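Local structure of Serine/threonine-protein kinase Tel1 (6SKY) at residues V2422-F2427 and V2458-H2463; L2429-L2434 and M2465-T2470; L2452-C2457 and A2494-K2499. The protein probably phosphorylates serine and threonine residues of target proteins, using ATP, to activate checkpoint signalling in response to DNA damage. All blocks are in the same frame, centred on the assembly; numbering follows the deposited sequence.

From the N terminus, segments 2422-2427 and 2429-2434 come first, a loop and the short helix 2431-2434 that follows it. Helix 2444-2459 supplies 2452-2457 and the start of 2458-2463; helix 2461-2472 continues that segment and carries 2465-2470, and helix 2483-2497 brings in 2494-2499. Contacts 1 and 2 each close a loop of 30 residues and contact 3 one of 36. Every pair crosses along the chain, since each loop is still open when the next begins, and none nests within another. Together they tie four successive helices and the loop before them into one helical bundle, with Ile2468 of contact 2 resting on Cys2457 of contact 3.

Contact 1 of 3, residues V2422-F2427 and V2458-H2463; sequences VPTRKF and VDHPYH
Thr2424 and Asp2459 meet at about a right angle, and the Thr2424 hydroxyl donates its proton to the carboxylate, Thr2424 OG1 lying 2.8 Å from Asp2459 OD2. It reaches that oxygen on its anti side, 34° out of the carboxylate plane. The threonine can do this because its OG1 sits between the backbone N and the carbonyl carbon (chi1 45°), facing the end of the opposite helix. Threonine suits the place: its short hydroxyl reaches the carboxylate while its methyl packs on Arg2455.

The same hydroxyl lies at the edge of the His2460 ring, near its plane, with Thr2424 OG1 3.8 Å from His2460 NE2. Arg2425 CB comes to the ring obliquely, 3.6 Å from His2460 NE2. Arginine can pack its first methylene here while the extended chain carries the guanidinium away, to a salt bridge with Asp2389. Histidine offers both loop residues a flat ring, with ND1 hydrogen-bonded to Tyr2570 OH.

Thr2424 also rests on Ile2456, so the loop between helices 2409-2418 and 2431-2434 is laid along helix 2444-2459 at its junction with helix 2461-2472, while Val2422 touches helix 2348-2387 and Phe2427 reaches helix 2394-2404.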
# COMPACT_ATOMS: atom_id res chain seq x y z
N VAL A 2422 -35.49 2.45 -24.00
CA VAL A 2422 -34.40 3.33 -23.60
C VAL A 2422 -34.71 4.73 -24.12
O VAL A 2422 -35.13 4.88 -25.27
CB VAL A 2422 -33.06 2.83 -24.15
CG1 VAL A 2422 -31.93 3.59 -23.52
CG2 VAL A 2422 -32.92 1.36 -23.89
N PRO A 2423 -34.56 5.76 -23.30
CA PRO A 2423 -34.64 7.12 -23.84
C PRO A 2423 -33.56 7.35 -24.88
O PRO A 2423 -32.42 6.92 -24.72
CB PRO A 2423 -34.41 8.00 -22.60
CG PRO A 2423 -34.73 7.13 -21.46
CD PRO A 2423 -34.35 5.76 -21.85
N THR A 2424 -33.91 8.03 -25.96
CA THR A 2424 -32.93 8.24 -27.01
C THR A 2424 -31.87 9.26 -26.63
O THR A 2424 -30.92 9.43 -27.39
CB THR A 2424 -33.62 8.68 -28.30
OG1 THR A 2424 -34.59 9.68 -28.01
CG2 THR A 2424 -34.31 7.51 -28.94
N ARG A 2425 -32.00 9.93 -25.49
CA ARG A 2425 -30.95 10.84 -25.07
C ARG A 2425 -29.71 10.11 -24.59
O ARG A 2425 -28.68 10.76 -24.38
CB ARG A 2425 -31.46 11.76 -23.97
CG ARG A 2425 -31.74 11.05 -22.68
CD ARG A 2425 -32.13 12.01 -21.60
NE ARG A 2425 -32.13 11.36 -20.29
CZ ARG A 2425 -33.18 10.74 -19.77
NH1 ARG A 2425 -33.08 10.18 -18.58
NH2 ARG A 2425 -34.32 10.68 -20.43
N LYS A 2426 -29.78 8.80 -24.40
CA LYS A 2426 -28.61 8.02 -24.03
C LYS A 2426 -27.72 7.75 -25.23
O LYS A 2426 -26.51 7.58 -25.07
CB LYS A 2426 -29.04 6.71 -23.40
CG LYS A 2426 -30.14 6.82 -22.40
CD LYS A 2426 -29.62 7.20 -21.05
CE LYS A 2426 -30.69 6.98 -20.01
NZ LYS A 2426 -30.15 7.09 -18.64
N PHE A 2427 -28.29 7.71 -26.43
CA PHE A 2427 -27.55 7.47 -27.65
C PHE A 2427 -27.27 8.74 -28.43
O PHE A 2427 -26.67 8.67 -29.50
CB PHE A 2427 -28.31 6.50 -28.55
CG PHE A 2427 -28.73 5.25 -27.87
CD1 PHE A 2427 -27.83 4.24 -27.63
CD2 PHE A 2427 -30.04 5.07 -27.49
CE1 PHE A 2427 -28.22 3.09 -27.01
CE2 PHE A 2427 -30.43 3.91 -26.87
CZ PHE A 2427 -29.52 2.93 -26.63
N VAL A 2458 -35.43 12.55 -34.42
CA VAL A 2458 -36.72 13.17 -34.17
C VAL A 2458 -36.79 13.76 -32.76
O VAL A 2458 -37.32 14.86 -32.57
CB VAL A 2458 -37.85 12.16 -34.41
CG1 VAL A 2458 -39.15 12.72 -33.93
CG2 VAL A 2458 -37.94 11.84 -35.86
N ASP A 2459 -36.26 13.07 -31.76
CA ASP A 2459 -36.33 13.61 -30.40
C ASP A 2459 -35.33 14.74 -30.19
O ASP A 2459 -35.66 15.74 -29.54
CB ASP A 2459 -36.09 12.52 -29.37
CG ASP A 2459 -37.20 11.51 -29.33
OD1 ASP A 2459 -38.12 11.61 -30.16
OD2 ASP A 2459 -37.15 10.61 -28.48
N HIS A 2460 -34.12 14.60 -30.70
CA HIS A 2460 -33.06 15.59 -30.51
C HIS A 2460 -32.54 16.01 -31.87
O HIS A 2460 -31.52 15.51 -32.34
CB HIS A 2460 -31.94 15.01 -29.64
CG HIS A 2460 -32.44 14.37 -28.39
ND1 HIS A 2460 -32.48 15.02 -27.18
CD2 HIS A 2460 -32.94 13.13 -28.17
CE1 HIS A 2460 -32.98 14.21 -26.26
NE2 HIS A 2460 -33.27 13.06 -26.84
N PRO A 2461 -33.24 16.93 -32.54
CA PRO A 2461 -32.89 17.23 -33.94
C PRO A 2461 -31.56 17.93 -34.11
O PRO A 2461 -30.85 17.67 -35.09
CB PRO A 2461 -34.06 18.09 -34.40
CG PRO A 2461 -34.62 18.66 -33.18
CD PRO A 2461 -34.44 17.65 -32.12
N TYR A 2462 -31.17 18.80 -33.18
CA TYR A 2462 -29.90 19.49 -33.30
C TYR A 2462 -28.71 18.61 -32.95
O TYR A 2462 -27.58 19.10 -32.96
CB TYR A 2462 -29.90 20.73 -32.41
CG TYR A 2462 -31.12 21.59 -32.60
CD1 TYR A 2462 -31.39 22.19 -33.82
CD2 TYR A 2462 -32.01 21.80 -31.56
CE1 TYR A 2462 -32.49 22.96 -33.99
CE2 TYR A 2462 -33.12 22.57 -31.73
CZ TYR A 2462 -33.36 23.15 -32.95
OH TYR A 2462 -34.47 23.93 -33.11
N HIS A 2463 -28.94 17.34 -32.64
CA HIS A 2463 -27.87 16.39 -32.41
C HIS A 2463 -27.79 15.31 -33.46
O HIS A 2463 -26.80 14.58 -33.49
CB HIS A 2463 -28.03 15.73 -31.03
CG HIS A 2463 -27.84 16.67 -29.89
ND1 HIS A 2463 -28.83 17.52 -29.45
CD2 HIS A 2463 -26.77 16.90 -29.09
CE1 HIS A 2463 -28.38 18.23 -28.43
NE2 HIS A 2463 -27.13 17.87 -28.20

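Contact 2 of 3, residues L2429-L2434 and M2465-T2470; sequences LLMNQL and MYHIWT
The imidazole of His2467 is met by both Met2431 and Asn2432, each in a different way. The apolar part is a CH-pi contact: Met2431 CB stands 3.5 Å above the plane of the His2467 ring, offset toward its rim. Its closest ring atom is ND1, with Met2431 CB 3.6 Å from His2467 ND1. Beyond CB the methionine bends at both chi2 (-72°) and chi3, which brings its terminal methyl round to the stem of the histidine, where Met2431 CE lies 4.0 Å from His2467 CB. A flexible, unbranched chain suits this buried place, since it can follow the histidine from ring to stem.

The polar part is slighter. Asn2432 points OD1 at the ring nitrogen, 3.2 Å from His2467 NE2, but the N-H...O angle of 124° makes this a weak hydrogen bond. Amide and ring stand nearly perpendicular, their planes 88° apart. At the other nitrogen, ND1 makes a weak bond to the carbonyl oxygen of His2463, one turn earlier in the same helix. If both nitrogens donate, the ring would be the imidazolium cation; two weak bonds do not establish this.

Around these three side chains, Ile2468 packs on Val2453 and Cys2457 of helix 2444-2459, and Leu2434 lies on Leu2449 and Ile2456 of that helix. Asn2432 also touches Ile2621 and Gln2624 of helix 2616-2632, while the Thr2470 hydroxyl lies within hydrogen-bonding reach of the carbonyl oxygens of Pro2653 and Leu2654 in strand 2651-2655. Both segments lie in the helical FAT region, here packed on the kinase domain through that helix and strand, an association characteristic of PI3K-related kinases such as ATM.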
# COMPACT_ATOMS: atom_id res chain seq x y z
N LEU A 2429 -25.29 11.27 -28.21
CA LEU A 2429 -23.90 11.66 -28.45
C LEU A 2429 -23.10 10.61 -29.20
O LEU A 2429 -21.91 10.82 -29.42
CB LEU A 2429 -23.20 11.98 -27.13
CG LEU A 2429 -23.55 13.28 -26.42
CD1 LEU A 2429 -22.66 13.48 -25.21
CD2 LEU A 2429 -23.43 14.46 -27.36
N LEU A 2430 -23.72 9.51 -29.60
CA LEU A 2430 -23.06 8.46 -30.37
C LEU A 2430 -23.56 8.40 -31.80
O LEU A 2430 -23.71 7.33 -32.36
CB LEU A 2430 -23.25 7.10 -29.72
CG LEU A 2430 -23.29 6.96 -28.21
CD1 LEU A 2430 -23.43 5.51 -27.86
CD2 LEU A 2430 -22.05 7.54 -27.58
N MET A 2431 -23.86 9.55 -32.39
CA MET A 2431 -24.35 9.56 -33.76
C MET A 2431 -23.23 9.49 -34.79
O MET A 2431 -23.51 9.23 -35.96
CB MET A 2431 -25.19 10.81 -34.01
CG MET A 2431 -26.61 10.70 -33.51
SD MET A 2431 -27.62 9.62 -34.51
CE MET A 2431 -27.41 10.36 -36.11
N ASN A 2432 -21.99 9.72 -34.40
CA ASN A 2432 -20.88 9.52 -35.32
C ASN A 2432 -20.67 8.04 -35.61
O ASN A 2432 -20.30 7.68 -36.73
CB ASN A 2432 -19.61 10.13 -34.77
CG ASN A 2432 -19.48 11.59 -35.09
OD1 ASN A 2432 -19.77 12.02 -36.20
ND2 ASN A 2432 -19.05 12.37 -34.11
N GLN A 2433 -20.89 7.19 -34.62
CA GLN A 2433 -20.73 5.75 -34.78
C GLN A 2433 -21.97 5.08 -35.32
O GLN A 2433 -21.87 4.04 -35.97
CB GLN A 2433 -20.35 5.11 -33.45
CG GLN A 2433 -18.93 5.35 -33.00
CD GLN A 2433 -18.74 6.68 -32.31
OE1 GLN A 2433 -19.42 6.98 -31.33
NE2 GLN A 2433 -17.82 7.48 -32.81
N LEU A 2434 -23.14 5.64 -35.05
CA LEU A 2434 -24.37 5.02 -35.52
C LEU A 2434 -24.62 5.32 -36.98
O LEU A 2434 -24.98 4.42 -37.74
CB LEU A 2434 -25.55 5.50 -34.68
CG LEU A 2434 -25.61 4.98 -33.25
CD1 LEU A 2434 -26.72 5.65 -32.50
CD2 LEU A 2434 -25.81 3.49 -33.27
N MET A 2465 -29.51 15.81 -36.94
CA MET A 2465 -29.89 16.17 -38.30
C MET A 2465 -28.72 16.67 -39.12
O MET A 2465 -28.76 16.55 -40.35
CB MET A 2465 -31.02 17.19 -38.27
CG MET A 2465 -32.30 16.59 -38.77
SD MET A 2465 -33.73 17.00 -37.80
CE MET A 2465 -33.67 18.77 -37.95
N TYR A 2466 -27.67 17.19 -38.50
CA TYR A 2466 -26.49 17.53 -39.28
C TYR A 2466 -25.75 16.28 -39.75
O TYR A 2466 -25.19 16.27 -40.85
CB TYR A 2466 -25.56 18.42 -38.48
CG TYR A 2466 -25.95 19.87 -38.54
CD1 TYR A 2466 -25.66 20.63 -39.65
CD2 TYR A 2466 -26.62 20.46 -37.50
CE1 TYR A 2466 -26.02 21.94 -39.71
CE2 TYR A 2466 -26.98 21.77 -37.56
CZ TYR A 2466 -26.68 22.51 -38.66
OH TYR A 2466 -27.04 23.83 -38.73
N HIS A 2467 -25.75 15.23 -38.93
CA HIS A 2467 -25.20 13.95 -39.38
C HIS A 2467 -26.00 13.41 -40.55
O HIS A 2467 -25.42 12.90 -41.52
CB HIS A 2467 -25.21 12.95 -38.24
CG HIS A 2467 -24.24 13.26 -37.16
ND1 HIS A 2467 -24.63 13.75 -35.93
CD2 HIS A 2467 -22.89 13.18 -37.11
CE1 HIS A 2467 -23.56 13.94 -35.18
NE2 HIS A 2467 -22.50 13.60 -35.87
N ILE A 2468 -27.32 13.52 -40.49
CA ILE A 2468 -28.13 13.04 -41.60
C ILE A 2468 -27.87 13.86 -42.86
O ILE A 2468 -27.73 13.31 -43.95
CB ILE A 2468 -29.62 13.06 -41.23
CG1 ILE A 2468 -29.87 12.07 -40.10
CG2 ILE A 2468 -30.47 12.72 -42.42
CD1 ILE A 2468 -29.21 10.75 -40.29
N TRP A 2469 -27.78 15.18 -42.72
CA TRP A 2469 -27.52 16.03 -43.88
C TRP A 2469 -26.18 15.69 -44.51
O TRP A 2469 -26.08 15.55 -45.73
CB TRP A 2469 -27.56 17.50 -43.49
CG TRP A 2469 -27.57 18.40 -44.68
CD1 TRP A 2469 -28.66 18.86 -45.33
CD2 TRP A 2469 -26.44 18.94 -45.36
NE1 TRP A 2469 -28.28 19.65 -46.38
CE2 TRP A 2469 -26.92 19.71 -46.42
CE3 TRP A 2469 -25.06 18.83 -45.18
CZ2 TRP A 2469 -26.08 20.38 -47.29
CZ3 TRP A 2469 -24.23 19.50 -46.05
CH2 TRP A 2469 -24.73 20.26 -47.09
N THR A 2470 -25.13 15.55 -43.70
CA THR A 2470 -23.83 15.22 -44.24
C THR A 2470 -23.83 13.85 -44.90
O THR A 2470 -23.17 13.64 -45.93
CB THR A 2470 -22.78 15.27 -43.14
OG1 THR A 2470 -22.81 16.56 -42.53
CG2 THR A 2470 -21.41 15.03 -43.71

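Contact 3 of 3, residues L2452-C2457 and A2494-K2499; sequences LVYRIC and AKALSK
Tyr2454 reaches across to Ala2496 and Leu2497 along one side of its ring. From CB, CG is set anti to the backbone N (chi1 179°), which directs the ring outward to helix 2483-2497. Tyr2454 CD1 is the first atom to meet that helix, 4.2 Å from Leu2497 CD2. One bond further, Tyr2454 CE1 touches two methyls: it lies 3.9 Å from Ala2496 CB and 4.0 Å from Leu2497 CD2. Both come in obliquely to the ring. At the tip, Tyr2454 OH stands 4.0 Å from Ala2496 O, too long to count as a bond. Tyrosine and leucine slide past each other in opposite directions, so the ring lies alongside the leucine branch, and the small alanine lets the ring approach its helix closely.

One turn on, Cys2457 CB packs against the other leucine branch, 4.0 Å from Leu2497 CD1; the small cysteine lets the leucine come up to its CB. The forked end of Leu2497 meets Tyr2454 and Cys2457 across the contact, and its CD2 also meets Val2458. Just beyond, the helix ends: Ser2498 is the centre of an inverse gamma turn, and Ser2498 OG donates to Lys2495 O from above the carbonyl plane, at 3.2 Å.

From helix 2461-2472, Ile2468 touches Ala2494 and Met2465 touches Leu2497. Three helices thus share one apolar seam, the helix-on-helix packing of an all-alpha bundle.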
# COMPACT_ATOMS: atom_id res chain seq x y z
N LEU A 2452 -33.54 3.37 -34.90
CA LEU A 2452 -32.92 4.07 -33.78
C LEU A 2452 -32.39 5.43 -34.21
O LEU A 2452 -32.58 6.43 -33.51
CB LEU A 2452 -31.81 3.22 -33.19
CG LEU A 2452 -30.97 3.85 -32.08
CD1 LEU A 2452 -31.77 3.92 -30.81
CD2 LEU A 2452 -29.72 3.05 -31.87
N VAL A 2453 -31.71 5.49 -35.35
CA VAL A 2453 -31.18 6.77 -35.83
C VAL A 2453 -32.32 7.74 -36.12
O VAL A 2453 -32.24 8.93 -35.80
CB VAL A 2453 -30.30 6.54 -37.07
CG1 VAL A 2453 -30.02 7.84 -37.76
CG2 VAL A 2453 -29.01 5.89 -36.67
N TYR A 2454 -33.40 7.24 -36.71
CA TYR A 2454 -34.57 8.07 -36.97
C TYR A 2454 -35.14 8.65 -35.69
O TYR A 2454 -35.43 9.85 -35.60
CB TYR A 2454 -35.61 7.23 -37.71
CG TYR A 2454 -36.89 7.95 -38.01
CD1 TYR A 2454 -37.00 8.75 -39.12
CD2 TYR A 2454 -38.00 7.80 -37.20
CE1 TYR A 2454 -38.17 9.40 -39.40
CE2 TYR A 2454 -39.17 8.44 -37.48
CZ TYR A 2454 -39.25 9.24 -38.58
OH TYR A 2454 -40.42 9.89 -38.86
N ARG A 2455 -35.32 7.81 -34.66
CA ARG A 2455 -35.88 8.30 -33.41
C ARG A 2455 -34.96 9.28 -32.71
O ARG A 2455 -35.44 10.23 -32.08
CB ARG A 2455 -36.21 7.13 -32.50
CG ARG A 2455 -37.38 6.32 -32.98
CD ARG A 2455 -37.82 5.29 -31.98
NE ARG A 2455 -36.79 4.28 -31.73
CZ ARG A 2455 -36.15 4.14 -30.58
NH1 ARG A 2455 -35.24 3.20 -30.45
NH2 ARG A 2455 -36.44 4.92 -29.56
N ILE A 2456 -33.65 9.09 -32.81
CA ILE A 2456 -32.74 10.08 -32.23
C ILE A 2456 -32.88 11.41 -32.95
O ILE A 2456 -32.93 12.47 -32.32
CB ILE A 2456 -31.29 9.59 -32.27
CG1 ILE A 2456 -31.11 8.36 -31.39
CG2 ILE A 2456 -30.37 10.68 -31.79
CD1 ILE A 2456 -29.79 7.72 -31.56
N CYS A 2457 -32.93 11.39 -34.28
CA CYS A 2457 -33.05 12.65 -35.02
C CYS A 2457 -34.40 13.31 -34.81
O CYS A 2457 -34.52 14.52 -35.01
CB CYS A 2457 -32.82 12.42 -36.50
SG CYS A 2457 -31.19 11.82 -36.89
N ALA A 2494 -33.48 10.81 -44.51
CA ALA A 2494 -33.74 12.23 -44.72
C ALA A 2494 -35.11 12.47 -45.33
O ALA A 2494 -35.84 13.38 -44.92
CB ALA A 2494 -32.65 12.84 -45.59
N LYS A 2495 -35.47 11.66 -46.33
CA LYS A 2495 -36.80 11.76 -46.92
C LYS A 2495 -37.87 11.51 -45.87
O LYS A 2495 -38.93 12.15 -45.90
CB LYS A 2495 -36.95 10.77 -48.07
CG LYS A 2495 -36.04 11.03 -49.24
CD LYS A 2495 -35.94 9.78 -50.11
CE LYS A 2495 -34.82 9.90 -51.13
NZ LYS A 2495 -34.43 8.57 -51.67
N ALA A 2496 -37.63 10.57 -44.96
CA ALA A 2496 -38.62 10.30 -43.92
C ALA A 2496 -38.68 11.42 -42.89
O ALA A 2496 -39.75 11.71 -42.35
CB ALA A 2496 -38.33 8.97 -43.25
N LEU A 2497 -37.54 12.05 -42.60
CA LEU A 2497 -37.52 13.17 -41.67
C LEU A 2497 -38.31 14.35 -42.21
O LEU A 2497 -39.00 15.04 -41.46
CB LEU A 2497 -36.09 13.61 -41.38
CG LEU A 2497 -35.31 12.88 -40.30
CD1 LEU A 2497 -34.01 13.59 -40.09
CD2 LEU A 2497 -36.10 12.85 -39.02
N SER A 2498 -38.21 14.60 -43.51
CA SER A 2498 -39.03 15.67 -44.07
C SER A 2498 -40.41 15.15 -44.42
O SER A 2498 -40.92 15.38 -45.52
CB SER A 2498 -38.37 16.27 -45.32
OG SER A 2498 -38.28 15.30 -46.34
N LYS A 2499 -41.03 14.44 -43.48
CA LYS A 2499 -42.39 13.97 -43.66
C LYS A 2499 -43.22 13.97 -42.39
O LYS A 2499 -44.45 13.81 -42.48
CB LYS A 2499 -42.40 12.55 -44.24
CG LYS A 2499 -42.61 12.48 -45.74
CD LYS A 2499 -42.79 11.04 -46.18
CE LYS A 2499 -43.35 10.95 -47.58
NZ LYS A 2499 -43.65 9.55 -47.98